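Local coordinates for probable molybdenum cofactor guanylyltransferase (Aquifex aeolicus, PDB 2E8B), which probably transfers the GMP moiety of GTP to molybdenum-bound molybdopterin, giving the guanine dinucleotide form of the cofactor and releasing diphosphate, at residues Asn15-Leu20 with Phe101-Asp106; Val19-Lys24 with Val57-Lys62. One frame throughout, in Å; residues are numbered along the deposited sequence.

Both contacts are parallel strand pairings that share strand 16-22, which lies between strand 99-104 (contact 1) and strand 56-61 (contact 2) in one sheet. The centre of contact 1 is about 4 Å from the centre of the chain, that of contact 2 about 9 Å; most touching residues of contact 1 are buried, whereas contact 2 is partly buried. Five direct backbone bonds run from Thr16 to Gly105 in contact 1. The three of contact 2 end at Ala21, after which waters bridge the backbones. Both hold predicted GTP-binding residues, but contact 1 is direct peptide pairing with apolar flanks, while contact 2 passes from apolar packing to a glycine loop beside a lysine.

Contact 1 (Asn15-Leu20 with Phe101-Asp106); sequences NTCYVL and FVLSGD
Thr16 O takes the N-H of Phe101 in the carbonyl plane and almost straight, at 3.0 Å (Phe101 N to Thr16 O), and this bond begins a parallel ladder. Phe101 O receives Tyr18 N, Tyr18 O receives Leu103 N, and Leu103 O receives Leu20 N. The donors of these three bonds are tilted from their carbonyl planes. The last rung, Gly105 N to Leu20 O at 2.9 Å, is the most bent, with 143° at the hydrogen, as the second segment leaves its strand. A side chain at Gly105 would run into Leu20 O, which is consistent with a glycine at this position.

Cys17, Phe101, Val19 and Leu103 share one face of the sheet. With SG anti to the backbone N (chi1 177°), the cysteine sulfur lies 4.0 Å from Leu103 CB. It also meets Phe101 CD1, SG being 5.2 Å from the ring centroid and 70° off the ring normal, an oblique sulfur-aromatic contact. Val19 CG1 reaches the CA of Gly105 at 3.9 Å. On the other face the Leu20 and Val102 side chains cross at an angle, CD1 of Leu20 3.7 Å from CG1 of Val102. The Tyr18 ring, on this face, turns its edge to the backbone O of Phe101, which lies in the ring plane.

Farther out, helix 32-51 packs on Cys17, Val19 and Leu103, and helix 112-120 packs on the Phe101 ring. Beyond the ladder, Ser104 OG donates to Asp106 OD1 over 2.6 Å, arriving from above the carboxylate plane, a bond that probably limits rotation of that group. Leu20 and Asp106 are predicted to bind GTP, Asp106 also magnesium. Parallel strands with helices packed on them, and this aspartate just after strand 99-104, are consistent with the Rossmann-like nucleotide-binding fold of the GT-A clan.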
# COMPACT_ATOMS: atom_id res chain seq x y z
N ASN A 15 -6.44 -11.53 5.00
CA ASN A 15 -6.28 -12.32 3.78
C ASN A 15 -6.25 -11.50 2.49
O ASN A 15 -6.01 -12.06 1.42
CB ASN A 15 -7.41 -13.34 3.68
CG ASN A 15 -7.44 -14.30 4.85
OD1 ASN A 15 -6.48 -15.02 5.10
ND2 ASN A 15 -8.56 -14.31 5.58
N THR A 16 -6.48 -10.20 2.59
CA THR A 16 -6.48 -9.37 1.38
C THR A 16 -5.50 -8.20 1.45
O THR A 16 -5.25 -7.65 2.52
CB THR A 16 -7.90 -8.83 1.10
OG1 THR A 16 -8.22 -7.78 2.01
CG2 THR A 16 -8.93 -9.95 1.27
N CYS A 17 -4.96 -7.84 0.30
CA CYS A 17 -4.00 -6.75 0.20
C CYS A 17 -4.30 -5.86 -0.99
O CYS A 17 -4.70 -6.34 -2.06
CB CYS A 17 -2.59 -7.32 0.07
SG CYS A 17 -1.23 -6.13 -0.14
N TYR A 18 -4.10 -4.56 -0.81
CA TYR A 18 -4.32 -3.58 -1.86
C TYR A 18 -3.00 -2.94 -2.22
O TYR A 18 -2.34 -2.36 -1.36
CB TYR A 18 -5.30 -2.52 -1.39
CG TYR A 18 -6.69 -3.07 -1.22
CD1 TYR A 18 -7.06 -3.69 -0.03
CD2 TYR A 18 -7.60 -3.04 -2.27
CE1 TYR A 18 -8.30 -4.27 0.11
CE2 TYR A 18 -8.86 -3.61 -2.14
CZ TYR A 18 -9.20 -4.23 -0.95
OH TYR A 18 -10.43 -4.81 -0.80
N VAL A 19 -2.60 -3.07 -3.48
CA VAL A 19 -1.36 -2.50 -3.96
C VAL A 19 -1.72 -1.18 -4.63
O VAL A 19 -2.47 -1.16 -5.61
CB VAL A 19 -0.66 -3.43 -4.98
CG1 VAL A 19 0.57 -2.76 -5.55
CG2 VAL A 19 -0.29 -4.74 -4.30
N LEU A 20 -1.21 -0.08 -4.09
CA LEU A 20 -1.51 1.25 -4.60
C LEU A 20 -0.64 1.63 -5.80
O LEU A 20 0.57 1.79 -5.66
CB LEU A 20 -1.36 2.29 -3.49
CG LEU A 20 -2.13 1.97 -2.20
CD1 LEU A 20 -1.98 3.11 -1.20
CD2 LEU A 20 -3.60 1.75 -2.52
N PHE A 101 -4.41 -5.33 4.20
CA PHE A 101 -3.06 -4.84 4.06
C PHE A 101 -3.01 -3.81 2.93
O PHE A 101 -3.76 -3.90 1.96
CB PHE A 101 -2.08 -5.98 3.76
CG PHE A 101 -0.68 -5.69 4.19
CD1 PHE A 101 0.19 -5.00 3.37
CD2 PHE A 101 -0.25 -6.06 5.47
CE1 PHE A 101 1.47 -4.66 3.81
CE2 PHE A 101 1.03 -5.72 5.92
CZ PHE A 101 1.89 -5.02 5.08
N VAL A 102 -2.13 -2.82 3.09
CA VAL A 102 -1.95 -1.77 2.10
C VAL A 102 -0.47 -1.76 1.78
O VAL A 102 0.38 -1.73 2.69
CB VAL A 102 -2.39 -0.40 2.65
CG1 VAL A 102 -2.04 0.70 1.65
CG2 VAL A 102 -3.89 -0.41 2.92
N LEU A 103 -0.15 -1.78 0.49
CA LEU A 103 1.24 -1.83 0.06
C LEU A 103 1.45 -0.93 -1.14
O LEU A 103 0.81 -1.10 -2.18
CB LEU A 103 1.56 -3.29 -0.29
CG LEU A 103 2.98 -3.79 -0.55
CD1 LEU A 103 3.86 -3.52 0.66
CD2 LEU A 103 2.92 -5.29 -0.84
N SER A 104 2.35 0.04 -1.01
CA SER A 104 2.65 0.96 -2.11
C SER A 104 3.28 0.17 -3.25
O SER A 104 4.09 -0.74 -3.03
CB SER A 104 3.60 2.05 -1.63
OG SER A 104 3.85 2.99 -2.66
N GLY A 105 2.92 0.51 -4.48
CA GLY A 105 3.48 -0.19 -5.63
C GLY A 105 4.83 0.28 -6.12
O GLY A 105 5.29 -0.15 -7.18
N ASP A 106 5.49 1.16 -5.36
CA ASP A 106 6.79 1.69 -5.77
C ASP A 106 7.97 1.27 -4.87
O ASP A 106 8.95 2.00 -4.73
CB ASP A 106 6.72 3.22 -5.83
CG ASP A 106 6.47 3.84 -4.47
OD1 ASP A 106 6.28 3.09 -3.50
OD2 ASP A 106 6.47 5.09 -4.39

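Contact 2 (Val19-Lys24 with Val57-Lys62); sequences VLAGGK and VYIVAK
Val19 binds strand 56-61 through both its N-H and its carbonyl: Val19 N donates to Tyr58 O at 2.8 Å and 176°, and Val19 O accepts Val60 N. Val60 O in turn accepts Ala21 N. Beyond Ala21 the direct ladder stops: Gly22 O and Lys62 N are 3.6 Å apart, a long separation, and one water bridges them, its link to Lys62 N being weak. A second water accepts from Gly22 N and donates to Val60 O, so that carbonyl has two partners.

Apolar packing occupies both faces. Ile59 lies alongside Val19, with CG1 turned beside its own backbone N (chi1 -60°) and CD1 carried to 3.7 Å from Val19 CB; its other branch, CG2, meets Ala21 CB at 3.9 Å. Replacing Ile59 with alanine would probably leave a gap beside Val19 and Ala21, since both touching branches would be lost. Val19 CG2 also meets Val57 CG1. On the opposite face Leu20 CD2 touches Val60 CB.

Past the strand the aliphatic stem of Lys62 passes Gly23, its CD 3.7 Å from Gly23 CA. A CB on Gly23 would probably crowd Lys62 CE as it is placed here, and Gly22 has a positive phi (76°), which suits glycine. Lys62 NZ bonds to the carbonyls of Phe79 and Glu81 and forms a salt bridge with Asp77.

Direct backbone pairing thus gives way to water-mediated links at Gly22. Leu20, Ala21 and Gly22, predicted to bind GTP, lie at the C-terminal part of strand 16-22 in this beta-alpha-beta unit, and the Lys62 salt bridge is consistent with holding Asp77, also predicted to bind GTP, in place.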
# COMPACT_ATOMS: atom_id res chain seq x y z
N VAL A 19 -2.60 -3.07 -3.48
CA VAL A 19 -1.36 -2.50 -3.96
C VAL A 19 -1.72 -1.18 -4.63
O VAL A 19 -2.47 -1.16 -5.61
CB VAL A 19 -0.66 -3.43 -4.98
CG1 VAL A 19 0.57 -2.76 -5.55
CG2 VAL A 19 -0.29 -4.74 -4.30
N LEU A 20 -1.21 -0.08 -4.09
CA LEU A 20 -1.51 1.25 -4.60
C LEU A 20 -0.64 1.63 -5.80
O LEU A 20 0.57 1.79 -5.66
CB LEU A 20 -1.36 2.29 -3.49
CG LEU A 20 -2.13 1.97 -2.20
CD1 LEU A 20 -1.98 3.11 -1.20
CD2 LEU A 20 -3.60 1.75 -2.52
N ALA A 21 -1.27 1.79 -6.96
CA ALA A 21 -0.56 2.14 -8.19
C ALA A 21 -0.60 3.63 -8.52
O ALA A 21 0.15 4.10 -9.37
CB ALA A 21 -1.13 1.35 -9.35
N GLY A 22 -1.49 4.37 -7.86
CA GLY A 22 -1.60 5.80 -8.09
C GLY A 22 -2.29 6.28 -9.36
O GLY A 22 -3.04 5.56 -10.01
N GLY A 23 -2.03 7.53 -9.72
CA GLY A 23 -2.64 8.07 -10.92
C GLY A 23 -1.60 8.27 -12.00
O GLY A 23 -0.85 7.35 -12.33
N LYS A 24 -1.56 9.47 -12.56
CA LYS A 24 -0.60 9.78 -13.61
C LYS A 24 0.78 9.92 -12.98
O LYS A 24 0.91 10.25 -11.80
CB LYS A 24 -1.00 11.08 -14.32
CG LYS A 24 -2.34 10.99 -15.04
CD LYS A 24 -2.70 12.30 -15.73
CE LYS A 24 -2.93 13.42 -14.72
NZ LYS A 24 -3.29 14.70 -15.39
N VAL A 57 -5.37 -10.21 -3.82
CA VAL A 57 -4.58 -9.00 -4.00
C VAL A 57 -5.21 -8.15 -5.10
O VAL A 57 -5.49 -8.65 -6.18
CB VAL A 57 -3.13 -9.32 -4.41
CG1 VAL A 57 -2.32 -8.04 -4.52
CG2 VAL A 57 -2.50 -10.25 -3.39
N TYR A 58 -5.44 -6.88 -4.80
CA TYR A 58 -6.03 -5.98 -5.78
C TYR A 58 -5.09 -4.82 -6.06
O TYR A 58 -4.29 -4.44 -5.20
CB TYR A 58 -7.35 -5.41 -5.28
CG TYR A 58 -8.37 -6.45 -4.88
CD1 TYR A 58 -8.40 -6.96 -3.59
CD2 TYR A 58 -9.28 -6.95 -5.81
CE1 TYR A 58 -9.32 -7.93 -3.22
CE2 TYR A 58 -10.21 -7.93 -5.45
CZ TYR A 58 -10.22 -8.42 -4.15
OH TYR A 58 -11.12 -9.39 -3.78
N ILE A 59 -5.18 -4.28 -7.26
CA ILE A 59 -4.38 -3.13 -7.65
C ILE A 59 -5.32 -1.94 -7.63
O ILE A 59 -6.38 -1.97 -8.24
CB ILE A 59 -3.81 -3.29 -9.07
CG1 ILE A 59 -2.94 -4.54 -9.17
CG2 ILE A 59 -3.05 -2.03 -9.46
CD1 ILE A 59 -1.66 -4.47 -8.35
N VAL A 60 -4.94 -0.89 -6.92
CA VAL A 60 -5.76 0.31 -6.88
C VAL A 60 -5.15 1.28 -7.88
O VAL A 60 -4.01 1.70 -7.73
CB VAL A 60 -5.76 0.95 -5.48
CG1 VAL A 60 -6.52 2.28 -5.52
CG2 VAL A 60 -6.40 0.01 -4.46
N ALA A 61 -5.92 1.63 -8.92
CA ALA A 61 -5.42 2.54 -9.94
C ALA A 61 -6.55 3.34 -10.57
O ALA A 61 -7.72 2.95 -10.49
CB ALA A 61 -4.68 1.76 -11.01
N LYS A 62 -6.21 4.46 -11.20
CA LYS A 62 -7.20 5.31 -11.86
C LYS A 62 -7.49 4.86 -13.29
O LYS A 62 -8.49 5.27 -13.89
CB LYS A 62 -6.72 6.77 -11.89
CG LYS A 62 -6.49 7.42 -10.53
CD LYS A 62 -6.19 8.90 -10.68
CE LYS A 62 -5.87 9.55 -9.34
NZ LYS A 62 -7.03 9.51 -8.40
O HOH W 1 -3.69 4.91 -13.00
O HOH W 2 -3.41 4.03 -5.61